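Local atomic coordinates of rhino (PDB entry 5XYV), a protein that binds the N-terminal domain of Deadlock through its chromoshadow domain and is thought to take part in specifying germline piRNA clusters in Drosophila. Residues D15-M29 / A41-I55. Sequence-based numbering, arbitrary orientation.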
loop_
_atom_site.group_PDB
_atom_site.type_symbol
_atom_site.label_atom_id
_atom_site.label_comp_id
_atom_site.label_asym_id
_atom_site.label_seq_id
_atom_site.Cartn_x
_atom_site.Cartn_y
_atom_site.Cartn_z
ATOM N N ASP B 15 0.008 -14.126 -11.577
ATOM C CA ASP B 15 -1.342 -14.034 -12.112
ATOM C C ASP B 15 -2.065 -12.922 -11.365
ATOM O O ASP B 15 -2.072 -11.765 -11.814
ATOM C CB ASP B 15 -2.090 -15.363 -11.979
ATOM C CG ASP B 15 -3.292 -15.456 -12.910
ATOM O OD1 ASP B 15 -3.294 -14.760 -13.949
ATOM O OD2 ASP B 15 -4.224 -16.226 -12.592
ATOM N N LYS B 16 -2.662 -13.275 -10.226
ATOM C CA LYS B 16 -3.366 -12.323 -9.356
ATOM C C LYS B 16 -2.687 -12.215 -7.964
ATOM O O LYS B 16 -2.065 -13.173 -7.488
ATOM C CB LYS B 16 -4.855 -12.730 -9.200
ATOM C CG LYS B 16 -5.646 -12.965 -10.502
ATOM C CD LYS B 16 -5.163 -12.089 -11.645
ATOM C CE LYS B 16 -5.562 -12.585 -13.075
ATOM N NZ LYS B 16 -6.984 -12.225 -13.511
ATOM N N ILE B 17 -2.814 -11.048 -7.323
ATOM C CA ILE B 17 -2.543 -10.899 -5.889
ATOM C C ILE B 17 -3.870 -10.913 -5.173
ATOM O O ILE B 17 -4.663 -9.986 -5.349
ATOM C CB ILE B 17 -1.815 -9.586 -5.543
ATOM C CG1 ILE B 17 -0.523 -9.451 -6.354
ATOM C CG2 ILE B 17 -1.582 -9.472 -4.026
ATOM C CD1 ILE B 17 0.396 -8.319 -5.887
ATOM N N LEU B 18 -4.126 -11.955 -4.384
ATOM C CA LEU B 18 -5.430 -12.131 -3.747
ATOM C C LEU B 18 -5.580 -11.405 -2.426
ATOM O O LEU B 18 -6.683 -11.021 -2.047
ATOM C CB LEU B 18 -5.720 -13.611 -3.509
ATOM C CG LEU B 18 -5.521 -14.528 -4.703
ATOM C CD1 LEU B 18 -5.811 -15.988 -4.350
ATOM C CD2 LEU B 18 -6.380 -14.036 -5.874
ATOM N N HIS B 19 -4.474 -11.210 -1.722
ATOM C CA HIS B 19 -4.580 -10.888 -0.314
ATOM C C HIS B 19 -3.182 -10.638 0.277
ATOM O O HIS B 19 -2.180 -10.972 -0.367
ATOM C CB HIS B 19 -5.331 -12.049 0.376
ATOM C CG HIS B 19 -5.346 -11.984 1.858
ATOM N ND1 HIS B 19 -5.848 -10.898 2.553
ATOM C CD2 HIS B 19 -4.929 -12.865 2.792
ATOM C CE1 HIS B 19 -5.727 -11.118 3.846
ATOM N NE2 HIS B 19 -5.167 -12.308 4.022
ATOM N N CYS B 20 -3.092 -10.020 1.458
ATOM C CA CYS B 20 -1.792 -9.901 2.119
ATOM C C CYS B 20 -1.910 -9.983 3.635
ATOM O O CYS B 20 -2.980 -9.867 4.198
ATOM C CB CYS B 20 -1.072 -8.598 1.741
ATOM S SG CYS B 20 -1.832 -7.093 2.368
ATOM N N TYR B 21 -0.780 -10.185 4.294
ATOM C CA TYR B 21 -0.775 -10.302 5.738
ATOM C C TYR B 21 0.519 -9.730 6.286
ATOM O O TYR B 21 1.604 -10.028 5.805
ATOM C CB TYR B 21 -0.969 -11.763 6.157
ATOM C CG TYR B 21 -0.986 -11.979 7.646
ATOM C CD1 TYR B 21 -1.978 -11.413 8.436
ATOM C CD2 TYR B 21 -0.024 -12.778 8.261
ATOM C CE1 TYR B 21 -2.011 -11.629 9.791
ATOM C CE2 TYR B 21 -0.052 -12.999 9.614
ATOM C CZ TYR B 21 -1.045 -12.418 10.379
ATOM O OH TYR B 21 -1.068 -12.634 11.737
ATOM N N GLN B 22 0.393 -8.867 7.275
ATOM C CA GLN B 22 1.539 -8.170 7.796
ATOM C C GLN B 22 1.921 -8.850 9.101
ATOM O O GLN B 22 1.042 -9.249 9.860
ATOM C CB GLN B 22 1.197 -6.695 7.977
ATOM C CG GLN B 22 2.344 -5.777 8.305
ATOM C CD GLN B 22 1.961 -4.322 8.076
ATOM O OE1 GLN B 22 0.907 -3.882 8.520
ATOM N NE2 GLN B 22 2.813 -3.574 7.382
ATOM N N MET B 23 3.221 -9.006 9.330
ATOM C CA MET B 23 3.767 -9.619 10.537
ATOM C C MET B 23 4.953 -8.804 10.987
ATOM O O MET B 23 6.058 -8.993 10.477
ATOM C CB MET B 23 4.194 -11.059 10.273
ATOM C CG MET B 23 3.046 -11.973 10.052
ATOM S SD MET B 23 3.548 -13.599 9.505
ATOM C CE MET B 23 4.403 -14.151 10.973
ATOM N N ASN B 24 4.725 -7.903 11.940
ATOM C CA ASN B 24 5.720 -6.899 12.278
ATOM C C ASN B 24 6.090 -6.138 11.006
ATOM O O ASN B 24 5.243 -5.478 10.395
ATOM C CB ASN B 24 6.969 -7.534 12.908
ATOM C CG ASN B 24 6.702 -8.107 14.282
ATOM O OD1 ASN B 24 5.637 -7.887 14.859
ATOM N ND2 ASN B 24 7.658 -8.874 14.803
ATOM N N ASP B 25 7.347 -6.271 10.598
ATOM C CA ASP B 25 7.883 -5.554 9.448
ATOM C C ASP B 25 7.852 -6.415 8.193
ATOM O O ASP B 25 8.226 -5.971 7.110
ATOM C CB ASP B 25 9.316 -5.097 9.733
ATOM C CG ASP B 25 9.389 -4.042 10.823
ATOM O OD1 ASP B 25 8.398 -3.300 11.009
ATOM O OD2 ASP B 25 10.444 -3.962 11.493
ATOM N N ASP B 26 7.419 -7.659 8.344
ATOM C CA ASP B 26 7.324 -8.547 7.200
ATOM C C ASP B 26 5.945 -8.517 6.583
ATOM O O ASP B 26 4.940 -8.691 7.271
ATOM C CB ASP B 26 7.691 -9.982 7.594
ATOM C CG ASP B 26 9.162 -10.148 7.826
ATOM O OD1 ASP B 26 9.923 -9.949 6.855
ATOM O OD2 ASP B 26 9.555 -10.459 8.969
ATOM N N LEU B 27 5.907 -8.282 5.278
ATOM C CA LEU B 27 4.653 -8.292 4.547
ATOM C C LEU B 27 4.678 -9.444 3.566
ATOM O O LEU B 27 5.586 -9.549 2.734
ATOM C CB LEU B 27 4.416 -6.963 3.808
ATOM C CG LEU B 27 3.084 -6.755 3.075
ATOM C CD1 LEU B 27 1.894 -6.958 4.002
ATOM C CD2 LEU B 27 3.010 -5.375 2.362
ATOM N N PHE B 28 3.673 -10.305 3.661
ATOM C CA PHE B 28 3.549 -11.414 2.731
ATOM C C PHE B 28 2.350 -11.194 1.839
ATOM O O PHE B 28 1.331 -10.649 2.284
ATOM C CB PHE B 28 3.427 -12.733 3.479
ATOM C CG PHE B 28 4.701 -13.178 4.082
ATOM C CD1 PHE B 28 5.570 -13.973 3.358
ATOM C CD2 PHE B 28 5.041 -12.809 5.377
ATOM C CE1 PHE B 28 6.763 -14.389 3.909
ATOM C CE2 PHE B 28 6.238 -13.219 5.934
ATOM C CZ PHE B 28 7.096 -14.004 5.197
ATOM N N MET B 29 2.499 -11.597 0.581
ATOM C CA MET B 29 1.438 -11.526 -0.392
ATOM C C MET B 29 1.014 -12.930 -0.751
ATOM O O MET B 29 1.856 -13.822 -0.872
ATOM C CB MET B 29 1.902 -10.765 -1.638
ATOM C CG MET B 29 2.910 -9.671 -1.357
ATOM S SD MET B 29 2.105 -8.181 -0.742
ATOM C CE MET B 29 1.102 -7.757 -2.176
ATOM N N ALA B 41 2.196 -18.040 -0.533
ATOM C CA ALA B 41 2.644 -16.890 0.229
ATOM C C ALA B 41 4.036 -16.538 -0.268
ATOM O O ALA B 41 4.931 -17.392 -0.308
ATOM C CB ALA B 41 2.660 -17.164 1.709
ATOM N N VAL B 42 4.209 -15.276 -0.630
ATOM C CA VAL B 42 5.441 -14.769 -1.192
ATOM C C VAL B 42 5.813 -13.526 -0.417
ATOM O O VAL B 42 4.975 -12.642 -0.248
ATOM C CB VAL B 42 5.254 -14.453 -2.680
ATOM C CG1 VAL B 42 6.302 -13.465 -3.170
ATOM C CG2 VAL B 42 5.252 -15.746 -3.488
ATOM N N HIS B 43 7.042 -13.446 0.079
ATOM C CA HIS B 43 7.452 -12.226 0.777
ATOM C C HIS B 43 7.485 -11.080 -0.220
ATOM O O HIS B 43 7.826 -11.311 -1.383
ATOM C CB HIS B 43 8.810 -12.388 1.453
ATOM C CG HIS B 43 9.157 -11.257 2.358
ATOM N ND1 HIS B 43 9.773 -10.100 1.913
ATOM C CD2 HIS B 43 8.944 -11.071 3.681
ATOM C CE1 HIS B 43 9.949 -9.279 2.925
ATOM N NE2 HIS B 43 9.445 -9.841 4.016
ATOM N N ILE B 44 7.119 -9.863 0.212
ATOM C CA ILE B 44 6.947 -8.765 -0.741
ATOM C C ILE B 44 8.273 -8.460 -1.403
ATOM O O ILE B 44 8.310 -8.016 -2.554
ATOM C CB ILE B 44 6.371 -7.460 -0.088
ATOM C CG1 ILE B 44 6.066 -6.418 -1.170
ATOM C CG2 ILE B 44 7.322 -6.850 0.941
ATOM C CD1 ILE B 44 5.336 -5.234 -0.669
ATOM N N ASN B 45 9.370 -8.706 -0.690
ATOM C CA ASN B 45 10.691 -8.475 -1.266
ATOM C C ASN B 45 10.967 -9.376 -2.463
ATOM O O ASN B 45 11.794 -9.050 -3.307
ATOM C CB ASN B 45 11.788 -8.667 -0.216
ATOM C CG ASN B 45 11.816 -7.549 0.819
ATOM O OD1 ASN B 45 11.335 -6.447 0.574
ATOM N ND2 ASN B 45 12.384 -7.837 1.983
ATOM N N ASP B 46 10.286 -10.516 -2.528
ATOM C CA ASP B 46 10.537 -11.469 -3.605
ATOM C C ASP B 46 9.880 -11.069 -4.934
ATOM O O ASP B 46 10.208 -11.613 -5.977
ATOM C CB ASP B 46 10.057 -12.870 -3.200
ATOM C CG ASP B 46 10.909 -13.499 -2.103
ATOM O OD1 ASP B 46 12.088 -13.097 -1.933
ATOM O OD2 ASP B 46 10.393 -14.416 -1.421
ATOM N N ILE B 47 8.950 -10.126 -4.887
ATOM C CA ILE B 47 8.209 -9.719 -6.083
ATOM C C ILE B 47 8.264 -8.223 -6.398
ATOM O O ILE B 47 7.798 -7.814 -7.446
ATOM C CB ILE B 47 6.718 -10.141 -5.988
ATOM C CG1 ILE B 47 6.155 -9.785 -4.618
ATOM C CG2 ILE B 47 6.521 -11.603 -6.378
ATOM C CD1 ILE B 47 4.640 -10.042 -4.493
ATOM N N LYS B 48 8.809 -7.427 -5.482
ATOM C CA LYS B 48 8.975 -5.980 -5.661
ATOM C C LYS B 48 9.470 -5.568 -7.036
ATOM O O LYS B 48 8.867 -4.715 -7.691
ATOM C CB LYS B 48 9.961 -5.429 -4.634
ATOM C CG LYS B 48 9.321 -4.804 -3.461
ATOM C CD LYS B 48 10.368 -4.441 -2.453
ATOM C CE LYS B 48 9.699 -4.339 -1.125
ATOM N NZ LYS B 48 10.182 -3.176 -0.334
ATOM N N GLU B 49 10.580 -6.163 -7.452
ATOM C CA GLU B 49 11.313 -5.694 -8.616
ATOM C C GLU B 49 10.828 -6.315 -9.914
ATOM O O GLU B 49 11.023 -5.754 -10.992
ATOM C CB GLU B 49 12.805 -5.971 -8.416
ATOM C CG GLU B 49 13.353 -5.378 -7.111
ATOM C CD GLU B 49 14.868 -5.298 -7.097
ATOM O OE1 GLU B 49 15.539 -6.353 -7.126
ATOM O OE2 GLU B 49 15.384 -4.163 -7.095
ATOM N N ALA B 50 10.201 -7.478 -9.807
ATOM C CA ALA B 50 9.631 -8.145 -10.973
ATOM C C ALA B 50 8.258 -7.609 -11.305
ATOM O O ALA B 50 7.899 -7.504 -12.483
ATOM C CB ALA B 50 9.554 -9.679 -10.735
ATOM N N TYR B 51 7.477 -7.271 -10.276
ATOM C CA TYR B 51 6.082 -6.864 -10.517
ATOM C C TYR B 51 5.635 -5.570 -9.849
ATOM O O TYR B 51 4.559 -5.544 -9.263
ATOM C CB TYR B 51 5.134 -7.988 -10.066
ATOM C CG TYR B 51 5.438 -9.319 -10.698
ATOM C CD1 TYR B 51 5.004 -9.607 -11.984
ATOM C CD2 TYR B 51 6.158 -10.290 -10.010
ATOM C CE1 TYR B 51 5.291 -10.818 -12.575
ATOM C CE2 TYR B 51 6.445 -11.499 -10.588
ATOM C CZ TYR B 51 6.004 -11.758 -11.872
ATOM O OH TYR B 51 6.278 -12.975 -12.452
ATOM N N PRO B 52 6.432 -4.494 -9.955
ATOM C CA PRO B 52 6.099 -3.332 -9.123
ATOM C C PRO B 52 4.725 -2.730 -9.406
ATOM O O PRO B 52 4.018 -2.418 -8.450
ATOM C CB PRO B 52 7.224 -2.321 -9.443
ATOM C CG PRO B 52 7.803 -2.782 -10.741
ATOM C CD PRO B 52 7.601 -4.252 -10.822
ATOM N N LEU B 53 4.335 -2.599 -10.666
ATOM C CA LEU B 53 3.063 -1.942 -10.964
ATOM C C LEU B 53 1.859 -2.789 -10.591
ATOM O O LEU B 53 0.794 -2.253 -10.277
ATOM C CB LEU B 53 2.970 -1.550 -12.440
ATOM C CG LEU B 53 3.878 -0.427 -12.939
ATOM C CD1 LEU B 53 3.723 -0.286 -14.437
ATOM C CD2 LEU B 53 3.501 0.876 -12.246
ATOM N N GLN B 54 2.008 -4.108 -10.630
ATOM C CA GLN B 54 0.908 -4.964 -10.205
ATOM C C GLN B 54 0.710 -4.874 -8.693
ATOM O O GLN B 54 -0.417 -4.886 -8.209
ATOM C CB GLN B 54 1.147 -6.408 -10.641
ATOM C CG GLN B 54 0.741 -6.659 -12.073
ATOM C CD GLN B 54 0.988 -8.076 -12.515
ATOM O OE1 GLN B 54 0.275 -8.995 -12.114
ATOM N NE2 GLN B 54 1.972 -8.260 -13.384
ATOM N N ILE B 55 1.810 -4.772 -7.959
ATOM C CA ILE B 55 1.762 -4.636 -6.511
ATOM C C ILE B 55 1.175 -3.281 -6.105
ATOM O O ILE B 55 0.363 -3.208 -5.189
ATOM C CB ILE B 55 3.177 -4.800 -5.887
ATOM C CG1 ILE B 55 3.704 -6.208 -6.169
ATOM C CG2 ILE B 55 3.157 -4.524 -4.379
ATOM C CD1 ILE B 55 5.147 -6.423 -5.806
HETATM O O HOH W 1 -0.584 -10.179 -14.219
#
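Met29 N donates to Val42 O over 2.8 Å in an almost straight bond, and Val42 N returns a bond to Met29 O, which defines an antiparallel hydrogen-bonded pair. The next pair, Phe28 with His43, is non-hydrogen-bonded, and beyond it Ile44 N donates to Leu27 O at 3.0 Å. With CG turned away from the backbone N (chi1 -170°), the imidazole of His43 is brought to Asp26, whose side chain it crosses at about a right angle. Its NE2 donates to the anti lone pair of Asp26 OD1 at 2.9 Å. This bond is bent to 139°, with OD1 tilted from the imidazole plane. ND1 accepts from Asn45 N, so both ring nitrogens are engaged, which should restrain the ring's rotation. The same ring presents its edge to the face of Phe28, T-shaped with planes at 90°. Without the imidazole, as with an alanine here, the Asp26 carboxylate would probably lose this donor and Asn45 N its acceptor. These strands belong to the three-stranded antiparallel sheet of the chromoshadow domain, against which helix 52-61 packs. Met29 CG meets Ile47 CD1, in the link leading to the helix, at 3.6 Å. Ile17 CD1 reaches Ile55 CG1, on the helix, at 3.9 Å. Phe28 also packs on Leu23 of the Deadlock chain, whereas Ile44 touches Ile56 of the second Rhino subunit.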